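Local coordinates for protein epimerase (Methylomonas sp. DH-1, PDB 7CJ7) that catalyses the manganese-dependent epimerization of ketoses at C3, with its highest activity on L-ribulose, and works as a homodimeric TIM-barrel enzyme, at residues L45-I50 with D90-K95; S199-G204 with K235-R240; S250-P255 with N266-S271. One frame throughout, in Å; residues are numbered along the deposited sequence.

All three contacts lie in the loops and helices around one eight-stranded parallel barrel and follow one another along the chain, each closing before the next opens. Contact 1 sets the loop after strand 39-43 against helix 83-102. Contact 2 joins the C-terminal ends of helices 198-203 and 227-236 on the other side of the chain's centre, its centre about 31 Å from that of contact 1. Contact 3 ties together two loops on either side of the short helix 257-260. Contacts 1 and 3 come within about 5 Å at their nearest atoms, without touching; the loop side of contact 1 approaches the bound L-sorbose, contact 3 has a second bound sugar beside it, and contact 2 packs the helical shell.

Contact 1 of 3, residues L45-I50 with D90-K95; sequences LDPWQI and DELLRK
Pro-47 and Lys-95 bring the backbones closest, their CA atoms 6.2 Å apart, where a type I turn from Asp-46 to Gln-49 meets a helix. The turn is closed by the backbone hydrogen bond from Gln-49 N to Asp-46 O, and Asp-46 OD1 also accepts from Trp-48 N at 3.1 Å, an Asx turn, met on the anti side of the carboxylate, 31° out of plane. The aliphatic part of Lys-95 runs over one face of the Trp-48 indole. Lys-95 CG sits 3.7 Å from the centroid of the five-membered ring of Trp-48, 18° off the normal, a CH-pi contact. CG stands anti to the lysine's backbone N (chi1 -176°) and the chain then bends at chi2, which carries CD and CE along the pyrrole side, with Lys-95 CE 3.6 Å from Trp-48 CD1. Pro-47 CG is over the same face of the indole and also meets Lys-95 CG at 3.8 Å. Leu-92 crosses the proline at about a right angle, its CG 3.9 Å from Pro-47 CD, while its CA approaches Trp-48 CH2 obliquely at 3.7 Å. Glu-91 adds its CG at the indole edge, near the ring plane. In this TIM barrel the loop after strand 39-43 thus packs on helix 83-102, which follows the next strand, 65-72, with the side chain of Leu-45 about 5 Å from the bound L-sorbose.

Contact 2 of 3, residues S199-G204 with K235-R240; sequences SVLAAG and KQIDYR
Gly-204 and Ile-237 are the closest pair of backbones, with CA atoms 5.5 Å apart, and each is the first residue to leave helical geometry at the end of its helix. Ile-237 carries most of the contact, its side chain entering between Val-200, Leu-201 and Gly-204. Its CG1 lies between the backbone N and the carbonyl carbon (chi1 69°), which turns CG1, and CD1 beyond it, toward Val-200 and Gly-204 O, with CG2 lying on the backbone of helix 198-203. Ile-237 CD1 meets Val-200 CG1 at 3.8 Å, the two side chains crossing at about a right angle, and comes to 3.6 Å from Gly-204 O. Ile-237 CG2 rests against the last turn of helix 198-203, 3.8 Å from Val-200 O and 4.0 Å from Leu-201 CA. Farther out on the surface, Leu-201 reaches across with one methyl, CD2, to touch Gln-236 CG at 3.6 Å. It is the CB and CG methylenes of the glutamine that meet the leucine. The side chains meet through apolar atoms, some of them lying on backbone carbonyls. The end of helix 227-236 is closed by a Schellman motif, in which Tyr-239 N pairs with Leu-234 O and Asp-238 N with Lys-235 O; Asp-238, with positive phi, is its C-prime residue. Val-200 also packs on Phe-230, Ala-233 and Leu-234 of helix 227-236 and on Leu-184 of strand 180-185, while Ile-237 continues onto Leu-207 of strand 207-212. The contact thus joins the C-terminal ends of two neighbouring helices outside the barrel strands.

Contact 3 of 3, residues S250-P255 with N266-S271; sequences SEIVDP and NLWHDS
Glu-251 CG lies opposite the backbone N (chi1 -176°) and the chain bends at chi2, folding across the backbone of Trp-268 and His-269. Glu-251 CB touches Trp-268 O at 3.3 Å, and Glu-251 CG lies 3.6 Å from His-269 O. Asn-266 runs alongside Glu-251, pointing the same way, with the amide and carboxylate planes 72° apart. Asn-266 OD1 faces Glu-251 OE2 at 3.2 Å; both are acceptors as modelled, and the amide orientation is uncertain. Deeper in, Ile-252 crosses the Trp-268 side chain at about a right angle, and Ile-252 CG1 comes to 3.7 Å from Trp-268 CH2, neither over the face nor at the edge. The ring's NE1 makes a weak hydrogen bond to Ser-247. At the other end, Ser-250 OG sits 3.4 Å from Asn-266 CB. Ser-249 OG links the two loops by hydrogen bonds, with Glu-251 N, Leu-267 N and Trp-268 O as its partners. The arrangement pairs the two loops before and after helix 257-260, between the last barrel strand, 242-245, and helix 271-285, which Asp-270 N-caps through the backbone N of Asp-273. The side chain of Asn-266 lies about 6 Å from a bound ketose in pyranose form.

Contact 1 of 3, residues L45-I50 with D90-K95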
loop_
_atom_site.group_PDB
_atom_site.type_symbol
_atom_site.label_atom_id
_atom_site.label_comp_id
_atom_site.label_asym_id
_atom_site.label_seq_id
_atom_site.Cartn_x
_atom_site.Cartn_y
_atom_site.Cartn_z
ATOM N N LEU A 45 -8.328 6.323 18.747
ATOM C CA LEU A 45 -6.953 5.806 18.964
ATOM C C LEU A 45 -6.546 6.020 20.431
ATOM O O LEU A 45 -5.838 5.143 20.986
ATOM C CB LEU A 45 -6.006 6.494 17.982
ATOM C CG LEU A 45 -5.850 5.779 16.639
ATOM C CD1 LEU A 45 -7.131 5.851 15.816
ATOM C CD2 LEU A 45 -4.680 6.358 15.860
ATOM N N ASP A 46 -7.002 7.112 21.055
ATOM C CA ASP A 46 -6.839 7.346 22.518
ATOM C C ASP A 46 -8.209 7.608 23.129
ATOM O O ASP A 46 -8.641 8.751 23.235
ATOM C CB ASP A 46 -5.877 8.495 22.817
ATOM C CG ASP A 46 -5.648 8.727 24.305
ATOM O OD1 ASP A 46 -6.386 8.138 25.138
ATOM O OD2 ASP A 46 -4.740 9.494 24.620
ATOM N N PRO A 47 -8.937 6.558 23.561
ATOM C CA PRO A 47 -10.317 6.738 24.004
ATOM C C PRO A 47 -10.444 7.489 25.341
ATOM O O PRO A 47 -11.549 7.804 25.702
ATOM C CB PRO A 47 -10.860 5.305 24.106
ATOM C CG PRO A 47 -9.633 4.440 24.312
ATOM C CD PRO A 47 -8.479 5.162 23.640
ATOM N N TRP A 48 -9.334 7.780 26.027
ATOM C CA TRP A 48 -9.337 8.572 27.291
ATOM C C TRP A 48 -9.349 10.073 26.979
ATOM O O TRP A 48 -9.589 10.847 27.910
ATOM C CB TRP A 48 -8.146 8.207 28.186
ATOM C CG TRP A 48 -8.250 6.839 28.783
ATOM C CD1 TRP A 48 -8.918 6.486 29.920
ATOM C CD2 TRP A 48 -7.674 5.630 28.261
ATOM N NE1 TRP A 48 -8.791 5.140 30.144
ATOM C CE2 TRP A 48 -8.032 4.590 29.145
ATOM C CE3 TRP A 48 -6.884 5.328 27.146
ATOM C CZ2 TRP A 48 -7.635 3.270 28.935
ATOM C CZ3 TRP A 48 -6.487 4.024 26.944
ATOM C CH2 TRP A 48 -6.865 3.011 27.823
ATOM N N GLN A 49 -9.112 10.456 25.720
ATOM C CA GLN A 49 -8.890 11.868 25.303
ATOM C C GLN A 49 -10.232 12.551 25.027
ATOM O O GLN A 49 -10.265 13.792 24.966
ATOM C CB GLN A 49 -8.009 11.912 24.053
ATOM C CG GLN A 49 -7.151 13.162 23.955
ATOM C CD GLN A 49 -6.160 13.277 25.089
ATOM O OE1 GLN A 49 -4.978 13.542 24.880
ATOM N NE2 GLN A 49 -6.635 13.073 26.307
ATOM N N ILE A 50 -11.297 11.775 24.854
ATOM C CA ILE A 50 -12.605 12.281 24.345
ATOM C C ILE A 50 -13.459 12.751 25.529
ATOM O O ILE A 50 -13.588 11.994 26.502
ATOM C CB ILE A 50 -13.312 11.208 23.500
ATOM C CG1 ILE A 50 -14.704 11.661 23.072
ATOM C CG2 ILE A 50 -13.383 9.884 24.223
ATOM C CD1 ILE A 50 -15.256 10.874 21.912
ATOM N N ASP A 90 -6.145 -4.925 25.697
ATOM C CA ASP A 90 -7.468 -5.343 26.236
ATOM C C ASP A 90 -8.099 -4.129 26.929
ATOM O O ASP A 90 -9.304 -3.881 26.720
ATOM C CB ASP A 90 -7.356 -6.516 27.218
ATOM C CG ASP A 90 -7.073 -7.881 26.601
ATOM O OD1 ASP A 90 -7.066 -7.990 25.350
ATOM O OD2 ASP A 90 -6.838 -8.837 27.386
ATOM N N GLU A 91 -7.303 -3.397 27.716
ATOM C CA GLU A 91 -7.754 -2.230 28.520
ATOM C C GLU A 91 -8.194 -1.104 27.577
ATOM O O GLU A 91 -9.284 -0.553 27.789
ATOM C CB GLU A 91 -6.645 -1.807 29.477
ATOM C CG GLU A 91 -6.952 -0.550 30.260
ATOM C CD GLU A 91 -5.755 -0.044 31.057
ATOM O OE1 GLU A 91 -4.749 0.395 30.440
ATOM O OE2 GLU A 91 -5.819 -0.114 32.292
ATOM N N LEU A 92 -7.408 -0.797 26.546
ATOM C CA LEU A 92 -7.790 0.232 25.541
ATOM C C LEU A 92 -9.110 -0.184 24.872
ATOM O O LEU A 92 -9.999 0.663 24.710
ATOM C CB LEU A 92 -6.667 0.419 24.520
ATOM C CG LEU A 92 -6.810 1.655 23.629
ATOM C CD1 LEU A 92 -5.454 2.123 23.121
ATOM C CD2 LEU A 92 -7.744 1.383 22.468
ATOM N N LEU A 93 -9.252 -1.445 24.476
ATOM C CA LEU A 93 -10.466 -1.883 23.733
ATOM C C LEU A 93 -11.700 -1.820 24.650
ATOM O O LEU A 93 -12.802 -1.453 24.166
ATOM C CB LEU A 93 -10.221 -3.284 23.177
ATOM C CG LEU A 93 -9.192 -3.353 22.051
ATOM C CD1 LEU A 93 -8.730 -4.786 21.834
ATOM C CD2 LEU A 93 -9.746 -2.750 20.760
ATOM N N ARG A 94 -11.543 -2.147 25.932
ATOM C CA ARG A 94 -12.646 -2.023 26.923
ATOM C C ARG A 94 -13.058 -0.549 27.020
ATOM O O ARG A 94 -14.263 -0.260 26.976
ATOM C CB ARG A 94 -12.231 -2.618 28.276
ATOM C CG ARG A 94 -12.216 -4.144 28.311
ATOM C CD ARG A 94 -12.233 -4.654 29.742
ATOM N NE ARG A 94 -11.099 -4.133 30.493
ATOM C CZ ARG A 94 -9.906 -4.717 30.563
ATOM N NH1 ARG A 94 -9.705 -5.874 29.960
ATOM N NH2 ARG A 94 -8.924 -4.157 31.251
ATOM N N LYS A 95 -12.092 0.362 27.115
ATOM C CA LYS A 95 -12.375 1.813 27.251
ATOM C C LYS A 95 -13.094 2.308 25.989
ATOM O O LYS A 95 -14.064 3.085 26.132
ATOM C CB LYS A 95 -11.091 2.606 27.497
ATOM C CG LYS A 95 -11.306 4.094 27.735
ATOM C CD LYS A 95 -12.082 4.399 29.003
ATOM C CE LYS A 95 -12.406 5.868 29.147
ATOM N NZ LYS A 95 -13.255 6.122 30.333
#

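Contact 2 of 3, residues S199-G204 with K235-R240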
loop_
_atom_site.group_PDB
_atom_site.type_symbol
_atom_site.label_atom_id
_atom_site.label_comp_id
_atom_site.label_asym_id
_atom_site.label_seq_id
_atom_site.Cartn_x
_atom_site.Cartn_y
_atom_site.Cartn_z
ATOM N N SER A 199 -14.671 -11.490 -1.935
ATOM C CA SER A 199 -14.703 -11.455 -0.448
ATOM C C SER A 199 -16.100 -11.086 0.047
ATOM O O SER A 199 -16.532 -11.629 1.080
ATOM C CB SER A 199 -13.652 -10.531 0.098
ATOM O OG SER A 199 -12.403 -11.199 0.121
ATOM N N VAL A 200 -16.781 -10.188 -0.657
ATOM C CA VAL A 200 -18.147 -9.736 -0.272
ATOM C C VAL A 200 -19.091 -10.935 -0.399
ATOM O O VAL A 200 -19.848 -11.183 0.528
ATOM C CB VAL A 200 -18.628 -8.560 -1.137
ATOM C CG1 VAL A 200 -20.103 -8.265 -0.908
ATOM C CG2 VAL A 200 -17.787 -7.319 -0.903
ATOM N N LEU A 201 -19.062 -11.637 -1.531
ATOM C CA LEU A 201 -19.941 -12.809 -1.770
ATOM C C LEU A 201 -19.639 -13.896 -0.730
ATOM O O LEU A 201 -20.596 -14.499 -0.226
ATOM C CB LEU A 201 -19.736 -13.312 -3.201
ATOM C CG LEU A 201 -20.048 -12.297 -4.304
ATOM C CD1 LEU A 201 -19.860 -12.905 -5.685
ATOM C CD2 LEU A 201 -21.458 -11.751 -4.162
ATOM N N ALA A 202 -18.365 -14.118 -0.391
ATOM C CA ALA A 202 -17.961 -15.154 0.580
ATOM C C ALA A 202 -18.489 -14.778 1.968
ATOM O O ALA A 202 -18.954 -15.685 2.689
ATOM C CB ALA A 202 -16.467 -15.328 0.582
ATOM N N ALA A 203 -18.439 -13.494 2.328
ATOM C CA ALA A 203 -18.790 -12.991 3.679
ATOM C C ALA A 203 -20.301 -13.106 3.912
ATOM O O ALA A 203 -20.709 -13.581 4.985
ATOM C CB ALA A 203 -18.309 -11.571 3.842
ATOM N N GLY A 204 -21.108 -12.718 2.926
ATOM C CA GLY A 204 -22.569 -12.654 3.083
ATOM C C GLY A 204 -22.925 -11.951 4.384
ATOM O O GLY A 204 -22.440 -10.819 4.610
ATOM N N LYS A 235 -25.023 -5.512 -3.401
ATOM C CA LYS A 235 -26.440 -5.728 -3.775
ATOM C C LYS A 235 -26.735 -7.230 -3.801
ATOM O O LYS A 235 -27.834 -7.615 -3.382
ATOM C CB LYS A 235 -26.747 -5.078 -5.121
ATOM C CG LYS A 235 -28.215 -5.113 -5.518
ATOM C CD LYS A 235 -28.485 -4.346 -6.788
ATOM C CE LYS A 235 -29.911 -3.866 -6.880
ATOM N NZ LYS A 235 -30.845 -5.006 -6.796
ATOM N N GLN A 236 -25.783 -8.037 -4.275
ATOM C CA GLN A 236 -25.938 -9.502 -4.439
ATOM C C GLN A 236 -26.094 -10.164 -3.066
ATOM O O GLN A 236 -26.768 -11.201 -3.002
ATOM C CB GLN A 236 -24.758 -10.068 -5.230
ATOM C CG GLN A 236 -24.852 -11.568 -5.483
ATOM C CD GLN A 236 -26.137 -12.003 -6.147
ATOM O OE1 GLN A 236 -26.754 -11.267 -6.921
ATOM N NE2 GLN A 236 -26.542 -13.229 -5.855
ATOM N N ILE A 237 -25.559 -9.573 -1.993
ATOM C CA ILE A 237 -25.747 -10.109 -0.611
ATOM C C ILE A 237 -26.745 -9.236 0.172
ATOM O O ILE A 237 -26.884 -9.452 1.385
ATOM C CB ILE A 237 -24.397 -10.237 0.121
ATOM C CG1 ILE A 237 -23.784 -8.876 0.454
ATOM C CG2 ILE A 237 -23.437 -11.107 -0.669
ATOM C CD1 ILE A 237 -22.812 -8.921 1.612
ATOM N N ASP A 238 -27.418 -8.292 -0.490
ATOM C CA ASP A 238 -28.359 -7.320 0.137
ATOM C C ASP A 238 -27.746 -6.757 1.422
ATOM O O ASP A 238 -28.397 -6.820 2.490
ATOM C CB ASP A 238 -29.710 -7.946 0.478
ATOM C CG ASP A 238 -30.719 -6.917 0.957
ATOM O OD1 ASP A 238 -30.673 -5.771 0.442
ATOM O OD2 ASP A 238 -31.535 -7.258 1.845
ATOM N N TYR A 239 -26.541 -6.212 1.336
ATOM C CA TYR A 239 -25.837 -5.647 2.509
ATOM C C TYR A 239 -26.679 -4.524 3.131
ATOM O O TYR A 239 -27.042 -3.538 2.421
ATOM C CB TYR A 239 -24.460 -5.114 2.123
ATOM C CG TYR A 239 -23.765 -4.441 3.276
ATOM C CD1 TYR A 239 -23.255 -5.182 4.323
ATOM C CD2 TYR A 239 -23.640 -3.066 3.338
ATOM C CE1 TYR A 239 -22.625 -4.583 5.400
ATOM C CE2 TYR A 239 -23.008 -2.451 4.404
ATOM C CZ TYR A 239 -22.495 -3.208 5.440
ATOM O OH TYR A 239 -21.875 -2.612 6.500
ATOM N N ARG A 240 -26.958 -4.649 4.430
ATOM C CA ARG A 240 -27.704 -3.634 5.219
ATOM C C ARG A 240 -26.919 -3.330 6.491
ATOM O O ARG A 240 -27.225 -3.887 7.544
ATOM C CB ARG A 240 -29.122 -4.115 5.535
ATOM C CG ARG A 240 -30.069 -3.961 4.357
ATOM C CD ARG A 240 -31.485 -4.406 4.680
ATOM N NE ARG A 240 -32.324 -4.239 3.505
ATOM C CZ ARG A 240 -32.853 -3.085 3.116
ATOM N NH1 ARG A 240 -33.590 -3.035 2.021
ATOM N NH2 ARG A 240 -32.635 -1.987 3.815
#

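Contact 3 of 3, residues S250-P255 with N266-S271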
loop_
_atom_site.group_PDB
_atom_site.type_symbol
_atom_site.label_atom_id
_atom_site.label_comp_id
_atom_site.label_asym_id
_atom_site.label_seq_id
_atom_site.Cartn_x
_atom_site.Cartn_y
_atom_site.Cartn_z
ATOM N N SER A 250 -3.286 15.774 3.534
ATOM C CA SER A 250 -2.344 16.543 4.385
ATOM C C SER A 250 -3.040 17.819 4.887
ATOM O O SER A 250 -2.540 18.420 5.853
ATOM C CB SER A 250 -1.051 16.833 3.656
ATOM O OG SER A 250 -1.296 17.547 2.452
ATOM N N GLU A 251 -4.171 18.195 4.278
ATOM C CA GLU A 251 -5.012 19.352 4.696
ATOM C C GLU A 251 -5.428 19.201 6.168
ATOM O O GLU A 251 -5.429 20.214 6.900
ATOM C CB GLU A 251 -6.258 19.453 3.811
ATOM C CG GLU A 251 -7.123 20.666 4.125
ATOM C CD GLU A 251 -6.491 21.988 3.738
ATOM O OE1 GLU A 251 -6.978 23.042 4.203
ATOM O OE2 GLU A 251 -5.519 21.956 2.966
ATOM N N ILE A 252 -5.819 17.987 6.574
ATOM C CA ILE A 252 -6.330 17.690 7.945
ATOM C C ILE A 252 -5.480 16.557 8.516
ATOM O O ILE A 252 -5.582 15.423 7.992
ATOM C CB ILE A 252 -7.829 17.326 7.928
ATOM C CG1 ILE A 252 -8.681 18.370 7.198
ATOM C CG2 ILE A 252 -8.331 17.080 9.346
ATOM C CD1 ILE A 252 -8.944 19.621 7.995
ATOM N N VAL A 253 -4.670 16.869 9.535
ATOM C CA VAL A 253 -3.621 15.963 10.087
ATOM C C VAL A 253 -3.997 15.570 11.518
ATOM O O VAL A 253 -4.230 16.472 12.349
ATOM C CB VAL A 253 -2.227 16.622 10.040
ATOM C CG1 VAL A 253 -1.151 15.703 10.602
ATOM C CG2 VAL A 253 -1.857 17.066 8.633
ATOM N N ASP A 254 -4.069 14.265 11.781
ATOM C CA ASP A 254 -4.088 13.687 13.150
ATOM C C ASP A 254 -2.662 13.241 13.444
ATOM O O ASP A 254 -2.199 12.251 12.876
ATOM C CB ASP A 254 -5.108 12.549 13.277
ATOM C CG ASP A 254 -5.139 11.868 14.642
ATOM O OD1 ASP A 254 -4.050 11.660 15.230
ATOM O OD2 ASP A 254 -6.257 11.538 15.110
ATOM N N PRO A 255 -1.929 13.990 14.301
ATOM C CA PRO A 255 -0.501 13.770 14.530
ATOM C C PRO A 255 -0.062 12.303 14.438
ATOM O O PRO A 255 0.932 12.042 13.781
ATOM C CB PRO A 255 -0.348 14.323 15.950
ATOM C CG PRO A 255 -1.260 15.528 15.952
ATOM C CD PRO A 255 -2.444 15.116 15.101
ATOM N N ASN A 266 -1.664 16.390 -0.458
ATOM C CA ASN A 266 -2.929 17.159 -0.386
ATOM C C ASN A 266 -3.825 16.703 -1.542
ATOM O O ASN A 266 -3.548 17.096 -2.679
ATOM C CB ASN A 266 -2.656 18.664 -0.431
ATOM C CG ASN A 266 -3.930 19.468 -0.295
ATOM O OD1 ASN A 266 -4.063 20.311 0.590
ATOM N ND2 ASN A 266 -4.887 19.181 -1.153
ATOM N N LEU A 267 -4.832 15.873 -1.256
ATOM C CA LEU A 267 -5.767 15.289 -2.257
ATOM C C LEU A 267 -7.049 16.122 -2.286
ATOM O O LEU A 267 -7.905 15.866 -3.152
ATOM C CB LEU A 267 -6.073 13.838 -1.865
ATOM C CG LEU A 267 -5.241 12.766 -2.565
ATOM C CD1 LEU A 267 -4.127 13.392 -3.382
ATOM C CD2 LEU A 267 -4.685 11.769 -1.567
ATOM N N TRP A 268 -7.169 17.063 -1.350
ATOM C CA TRP A 268 -8.360 17.933 -1.164
ATOM C C TRP A 268 -8.075 18.965 -0.077
ATOM O O TRP A 268 -7.149 18.740 0.727
ATOM C CB TRP A 268 -9.619 17.115 -0.843
ATOM C CG TRP A 268 -9.507 16.134 0.288
ATOM C CD1 TRP A 268 -9.321 14.784 0.176
ATOM C CD2 TRP A 268 -9.651 16.395 1.700
ATOM N NE1 TRP A 268 -9.300 14.197 1.411
ATOM C CE2 TRP A 268 -9.508 15.155 2.369
ATOM C CE3 TRP A 268 -9.884 17.542 2.465
ATOM C CZ2 TRP A 268 -9.587 15.039 3.756
ATOM C CZ3 TRP A 268 -9.959 17.428 3.837
ATOM C CH2 TRP A 268 -9.819 16.194 4.470
ATOM N N HIS A 269 -8.856 20.049 -0.060
ATOM C CA HIS A 269 -8.740 21.165 0.915
ATOM C C HIS A 269 -10.117 21.473 1.516
ATOM O O HIS A 269 -10.153 21.925 2.666
ATOM C CB HIS A 269 -8.106 22.392 0.239
ATOM C CG HIS A 269 -8.886 22.886 -0.930
ATOM N ND1 HIS A 269 -9.913 23.800 -0.799
ATOM C CD2 HIS A 269 -8.821 22.569 -2.243
ATOM C CE1 HIS A 269 -10.440 24.034 -1.986
ATOM N NE2 HIS A 269 -9.792 23.285 -2.888
ATOM N N ASP A 270 -11.196 21.220 0.764
ATOM C CA ASP A 270 -12.590 21.613 1.105
ATOM C C ASP A 270 -13.367 20.386 1.604
ATOM O O ASP A 270 -13.898 19.637 0.761
ATOM C CB ASP A 270 -13.269 22.257 -0.108
ATOM C CG ASP A 270 -14.619 22.896 0.182
ATOM O OD1 ASP A 270 -14.956 23.846 -0.520
ATOM O OD2 ASP A 270 -15.333 22.422 1.083
ATOM N N SER A 271 -13.434 20.202 2.927
ATOM C CA SER A 271 -14.105 19.056 3.595
ATOM C C SER A 271 -15.559 18.950 3.122
ATOM O O SER A 271 -15.997 17.840 2.822
ATOM C CB SER A 271 -14.051 19.182 5.101
ATOM O OG SER A 271 -12.713 19.269 5.570
#